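Local coordinates for enoyl-CoA hydratase/isomerase family protein (PDB 3L3S) that probably acts as a hydro-lyase of the crotonase superfamily, on acyl-CoA thioesters of fatty acid metabolism, at residues B[114-119]-B[138-143]; B[30-35]-B[86-91]. All coordinates share one frame; numbering follows the deposited sequence.

Interaction 1 (B[114-119]-B[138-143]); sequences IATAAG and CLPGVQ
Thr-116 pairs with Cys-138 in a parallel beta bridge, Cys-138 N donating to Ala-115 O (3.1 Å) and Cys-138 O accepting a hydrogen bond from Ala-117 N (3.2 Å). The bridge joins strands 114-116 and 137-138 of the small three-stranded parallel sheet of this crotonase-type fold; strand 62-64 runs along the other edge of 114-116, where the backbone of Thr-116 hydrogen-bonds to that of Cys-64. The second bond is the more bent, with Ala-117 N lying above the carbonyl plane of Cys-138, just where the chain leaves the strand at the N-cap of helix 118-124. Between the two, the CA of Thr-116 makes a C-H...O contact with the same Cys-138 O at 3.4 Å. Thr-116 and Cys-138 point to the same face of the sheet and meet CB to CB at 4.1 Å. Leu-139 turns its CB from the partner segment, but CD2 swings back to Ala-117 O and the side chain also packs on Leu-120 of the helix. Pro-140 closes the contact: its CD lies 4.2 Å from Ala-117 CB, and with OG1 of Thr-116 anti to the backbone N (chi1 154°), that hydroxyl oxygen meets Pro-140 CG at 3.3 Å.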
loop_
_atom_site.group_PDB
_atom_site.type_symbol
_atom_site.label_atom_id
_atom_site.label_comp_id
_atom_site.label_asym_id
_atom_site.label_seq_id
_atom_site.Cartn_x
_atom_site.Cartn_y
_atom_site.Cartn_z
ATOM N N ILE B 114 -22.395 10.725 5.028
ATOM C CA ILE B 114 -21.946 9.389 5.402
ATOM C C ILE B 114 -22.019 8.331 4.292
ATOM O O ILE B 114 -23.020 8.205 3.574
ATOM C CB ILE B 114 -22.588 8.902 6.757
ATOM C CG1 ILE B 114 -22.003 7.542 7.196
ATOM C CG2 ILE B 114 -24.102 8.887 6.670
ATOM C CD1 ILE B 114 -22.452 7.041 8.575
ATOM N N ALA B 115 -20.897 7.641 4.120
ATOM C CA ALA B 115 -20.758 6.565 3.139
ATOM C C ALA B 115 -20.582 5.291 3.966
ATOM O O ALA B 115 -19.531 5.060 4.576
ATOM C CB ALA B 115 -19.553 6.819 2.243
ATOM N N THR B 116 -21.657 4.518 4.051
ATOM C CA THR B 116 -21.656 3.285 4.839
ATOM C C THR B 116 -21.972 2.014 4.064
ATOM O O THR B 116 -22.801 2.016 3.154
ATOM C CB THR B 116 -22.563 3.399 6.117
ATOM O OG1 THR B 116 -23.024 2.104 6.521
ATOM C CG2 THR B 116 -23.758 4.294 5.883
ATOM N N ALA B 117 -21.294 0.936 4.470
ATOM C CA ALA B 117 -21.425 -0.411 3.913
ATOM C C ALA B 117 -21.165 -0.409 2.411
ATOM O O ALA B 117 -20.122 0.091 1.986
ATOM C CB ALA B 117 -22.805 -1.004 4.266
ATOM N N ALA B 118 -22.124 -0.889 1.614
ATOM C CA ALA B 118 -21.993 -0.914 0.153
ATOM C C ALA B 118 -21.910 0.497 -0.444
ATOM O O ALA B 118 -21.533 0.670 -1.601
ATOM C CB ALA B 118 -23.126 -1.720 -0.479
ATOM N N GLY B 119 -22.215 1.488 0.396
ATOM C CA GLY B 119 -22.147 2.889 0.026
ATOM C C GLY B 119 -20.712 3.373 0.040
ATOM O O GLY B 119 -20.345 4.276 -0.724
ATOM N N CYS B 138 -17.963 4.478 7.144
ATOM C CA CYS B 138 -18.204 3.327 7.991
ATOM C C CYS B 138 -18.399 2.010 7.265
ATOM O O CYS B 138 -18.731 1.970 6.079
ATOM C CB CYS B 138 -19.452 3.606 8.842
ATOM S SG CYS B 138 -19.835 2.391 10.099
ATOM N N LEU B 139 -18.152 0.941 8.027
ATOM C CA LEU B 139 -18.347 -0.458 7.642
ATOM C C LEU B 139 -18.989 -1.035 8.933
ATOM O O LEU B 139 -18.300 -1.632 9.757
ATOM C CB LEU B 139 -17.021 -1.164 7.294
ATOM C CG LEU B 139 -16.272 -0.871 5.986
ATOM C CD1 LEU B 139 -15.112 -1.845 5.820
ATOM C CD2 LEU B 139 -17.202 -0.963 4.792
ATOM N N PRO B 140 -20.335 -0.894 9.091
ATOM C CA PRO B 140 -21.110 -1.345 10.258
ATOM C C PRO B 140 -21.633 -2.776 10.433
ATOM O O PRO B 140 -22.477 -3.000 11.303
ATOM C CB PRO B 140 -22.267 -0.357 10.254
ATOM C CG PRO B 140 -22.608 -0.303 8.796
ATOM C CD PRO B 140 -21.252 -0.294 8.092
ATOM N N GLY B 141 -21.125 -3.728 9.653
ATOM C CA GLY B 141 -21.586 -5.114 9.730
ATOM C C GLY B 141 -21.607 -5.860 11.052
ATOM O O GLY B 141 -22.600 -6.520 11.376
ATOM N N VAL B 142 -20.523 -5.744 11.816
ATOM C CA VAL B 142 -20.382 -6.403 13.118
ATOM C C VAL B 142 -21.452 -6.029 14.155
ATOM O O VAL B 142 -21.852 -6.860 14.974
ATOM C CB VAL B 142 -18.975 -6.166 13.709
ATOM C CG1 VAL B 142 -17.957 -7.019 12.973
ATOM C CG2 VAL B 142 -18.591 -4.693 13.625
ATOM N N GLN B 143 -21.959 -4.803 14.040
ATOM C CA GLN B 143 -22.982 -4.259 14.928
ATOM C C GLN B 143 -24.369 -4.814 14.595
ATOM O O GLN B 143 -25.263 -4.806 15.442
ATOM C CB GLN B 143 -23.020 -2.735 14.801
ATOM C CG GLN B 143 -21.657 -2.052 14.754
ATOM C CD GLN B 143 -21.748 -0.587 14.357
ATOM O OE1 GLN B 143 -22.592 -0.194 13.545
ATOM N NE2 GLN B 143 -20.873 0.229 14.927
#

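Interaction 2 (B[30-35]-B[86-91])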
loop_
_atom_site.group_PDB
_atom_site.type_symbol
_atom_site.label_atom_id
_atom_site.label_comp_id
_atom_site.label_asym_id
_atom_site.label_seq_id
_atom_site.Cartn_x
_atom_site.Cartn_y
_atom_site.Cartn_z
ATOM N N LEU B 30 -28.858 1.139 -2.234
ATOM C CA LEU B 30 -28.489 0.259 -3.327
ATOM C C LEU B 30 -29.398 -0.968 -3.296
ATOM O O LEU B 30 -29.004 -2.057 -2.857
ATOM C CB LEU B 30 -27.009 -0.137 -3.250
ATOM C CG LEU B 30 -26.000 0.983 -3.512
ATOM C CD1 LEU B 30 -24.635 0.584 -3.042
ATOM C CD2 LEU B 30 -25.954 1.351 -4.972
ATOM N N SER B 31 -30.655 -0.755 -3.695
ATOM C CA SER B 31 -31.640 -1.830 -3.798
ATOM C C SER B 31 -31.306 -2.569 -5.106
ATOM O O SER B 31 -30.408 -2.139 -5.844
ATOM C CB SER B 31 -33.063 -1.253 -3.846
ATOM O OG SER B 31 -33.265 -0.406 -4.963
ATOM N N ARG B 32 -32.010 -3.658 -5.407
ATOM C CA ARG B 32 -31.742 -4.404 -6.635
ATOM C C ARG B 32 -32.038 -3.564 -7.885
ATOM O O ARG B 32 -31.278 -3.603 -8.857
ATOM C CB ARG B 32 -32.504 -5.734 -6.631
ATOM C CG ARG B 32 -32.192 -6.675 -7.800
ATOM C CD ARG B 32 -30.699 -7.026 -7.935
ATOM N NE ARG B 32 -30.423 -7.632 -9.236
ATOM C CZ ARG B 32 -30.145 -6.951 -10.346
ATOM N NH1 ARG B 32 -30.084 -5.628 -10.330
ATOM N NH2 ARG B 32 -29.947 -7.600 -11.483
ATOM N N ALA B 33 -33.062 -2.715 -7.789
ATOM C CA ALA B 33 -33.472 -1.837 -8.884
ATOM C C ALA B 33 -32.521 -0.651 -9.069
ATOM O O ALA B 33 -32.438 -0.092 -10.159
ATOM C CB ALA B 33 -34.905 -1.344 -8.652
HETATM N N MSE B 34 -31.819 -0.278 -7.995
HETATM C CA MSE B 34 -30.857 0.828 -8.020
HETATM C C MSE B 34 -29.542 0.346 -8.630
HETATM O O MSE B 34 -28.924 1.058 -9.423
HETATM C CB MSE B 34 -30.637 1.404 -6.608
HETATM C CG MSE B 34 -29.584 2.518 -6.492
HETATM SE SE MSE B 34 -30.008 4.186 -7.410
HETATM C CE MSE B 34 -30.704 5.164 -5.883
ATOM N N ILE B 35 -29.147 -0.875 -8.275
ATOM C CA ILE B 35 -27.933 -1.505 -8.792
ATOM C C ILE B 35 -28.084 -1.705 -10.306
ATOM O O ILE B 35 -27.162 -1.410 -11.055
ATOM C CB ILE B 35 -27.655 -2.848 -8.065
ATOM C CG1 ILE B 35 -27.218 -2.567 -6.623
ATOM C CG2 ILE B 35 -26.585 -3.683 -8.799
ATOM C CD1 ILE B 35 -27.361 -3.746 -5.687
ATOM N N VAL B 86 -31.018 -12.749 -2.115
ATOM C CA VAL B 86 -29.764 -12.213 -1.591
ATOM C C VAL B 86 -28.565 -12.608 -2.476
ATOM O O VAL B 86 -27.641 -11.818 -2.658
ATOM C CB VAL B 86 -29.624 -12.550 -0.070
ATOM C CG1 VAL B 86 -28.300 -13.212 0.292
ATOM C CG2 VAL B 86 -29.841 -11.287 0.748
ATOM N N THR B 87 -28.662 -13.777 -3.113
ATOM C CA THR B 87 -27.634 -14.294 -4.016
ATOM C C THR B 87 -27.645 -13.488 -5.320
ATOM O O THR B 87 -26.588 -13.166 -5.859
ATOM C CB THR B 87 -27.843 -15.810 -4.289
ATOM O OG1 THR B 87 -27.790 -16.526 -3.045
ATOM C CG2 THR B 87 -26.767 -16.370 -5.203
ATOM N N ASP B 88 -28.838 -13.118 -5.781
ATOM C CA ASP B 88 -29.007 -12.319 -6.997
ATOM C C ASP B 88 -28.535 -10.882 -6.736
ATOM O O ASP B 88 -27.855 -10.285 -7.580
ATOM C CB ASP B 88 -30.482 -12.341 -7.441
ATOM C CG ASP B 88 -30.771 -11.378 -8.577
ATOM O OD1 ASP B 88 -30.491 -11.721 -9.742
ATOM O OD2 ASP B 88 -31.249 -10.262 -8.293
ATOM N N LEU B 89 -28.868 -10.375 -5.545
ATOM C CA LEU B 89 -28.528 -9.024 -5.095
ATOM C C LEU B 89 -27.023 -8.780 -5.052
ATOM O O LEU B 89 -26.534 -7.876 -5.720
ATOM C CB LEU B 89 -29.155 -8.738 -3.712
ATOM C CG LEU B 89 -28.928 -7.406 -2.976
ATOM C CD1 LEU B 89 -29.606 -6.250 -3.689
ATOM C CD2 LEU B 89 -29.457 -7.513 -1.559
ATOM N N PHE B 90 -26.309 -9.629 -4.314
ATOM C CA PHE B 90 -24.861 -9.521 -4.162
ATOM C C PHE B 90 -24.035 -9.799 -5.423
ATOM O O PHE B 90 -23.038 -9.105 -5.660
ATOM C CB PHE B 90 -24.378 -10.358 -2.973
ATOM C CG PHE B 90 -24.958 -9.930 -1.646
ATOM C CD1 PHE B 90 -25.116 -8.564 -1.322
ATOM C CD2 PHE B 90 -25.386 -10.891 -0.719
ATOM C CE1 PHE B 90 -25.703 -8.164 -0.087
ATOM C CE2 PHE B 90 -25.972 -10.510 0.519
ATOM C CZ PHE B 90 -26.132 -9.140 0.830
ATOM N N GLU B 91 -24.463 -10.774 -6.240
ATOM C CA GLU B 91 -23.776 -11.103 -7.501
ATOM C C GLU B 91 -23.904 -9.959 -8.511
ATOM O O GLU B 91 -22.963 -9.676 -9.270
ATOM C CB GLU B 91 -24.297 -12.417 -8.107
ATOM C CG GLU B 91 -23.700 -13.680 -7.459
ATOM C CD GLU B 91 -24.416 -14.991 -7.818
ATOM O OE1 GLU B 91 -24.037 -16.025 -7.231
ATOM O OE2 GLU B 91 -25.349 -15.009 -8.658
#
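Arg-32 reaches across to Asp-88 with its NE, which donates to OD2 at 2.9 Å in a salt bridge. CG leaves anti to the backbone N (chi1 -174°), and a bend at chi2 (56°) carries the rest of the chain over to the acid. OD2 sits at the edge of the guanidinium, close to its plane, whereas NE meets that oxygen on its syn side but well out of the carboxylate plane; the two planes are 26° apart. The same OD2 is 3.3 Å from Arg-32 CD, and the CD methylene also lies 4.1 Å from Leu-89 CA, bringing the aliphatic part of the arginine against the opposite backbone. A leucine in place of Arg-32 would probably leave the Asp-88 carboxylate without its cationic mate and freer to turn. The contact is helix-on-helix packing within the crotonase-like fold, the first turn of helix 32-45 set against the early part of helix 84-101. Beside the ion pair it is apolar. Leu-89 CD1 is the branch that touches, coming within 3.9 Å of Arg-32 N beside the start of the helix and equally close to Ile-35 CD1, the Ile-35 and Leu-89 side chains crossing at about a right angle. Ile-35 also packs on Cys-93 and Leu-96, while Phe-90, whose CB points away from 30-35, sets its ring edge-to-face with Phe-243 of a second subunit.

Overall arrangement
Both segments of interaction 2 precede those of interaction 1 in the chain, and the centres of the two contacts lie 16 Å apart. They meet where Leu-30, just ahead of helix 32-45, brings CD1 to 3.4 Å from Ala-118 O in the first turn of helix 118-124. The loop around His-67 also links them: Ala-118 and Ile-35 both pack on this histidine, and Phe-90 meets its ring edge-to-face. Segment 114-119 thus brings the three-stranded sheet up against the turn that leads into helix 32-45. In crotonase relatives one of the two oxyanion-hole amides lies at the N-terminus of the corresponding helix, so the Ala-118 amide is a probable candidate here. Interaction 1 also approaches the second subunit, Val-142 packing on Arg-208 of that subunit.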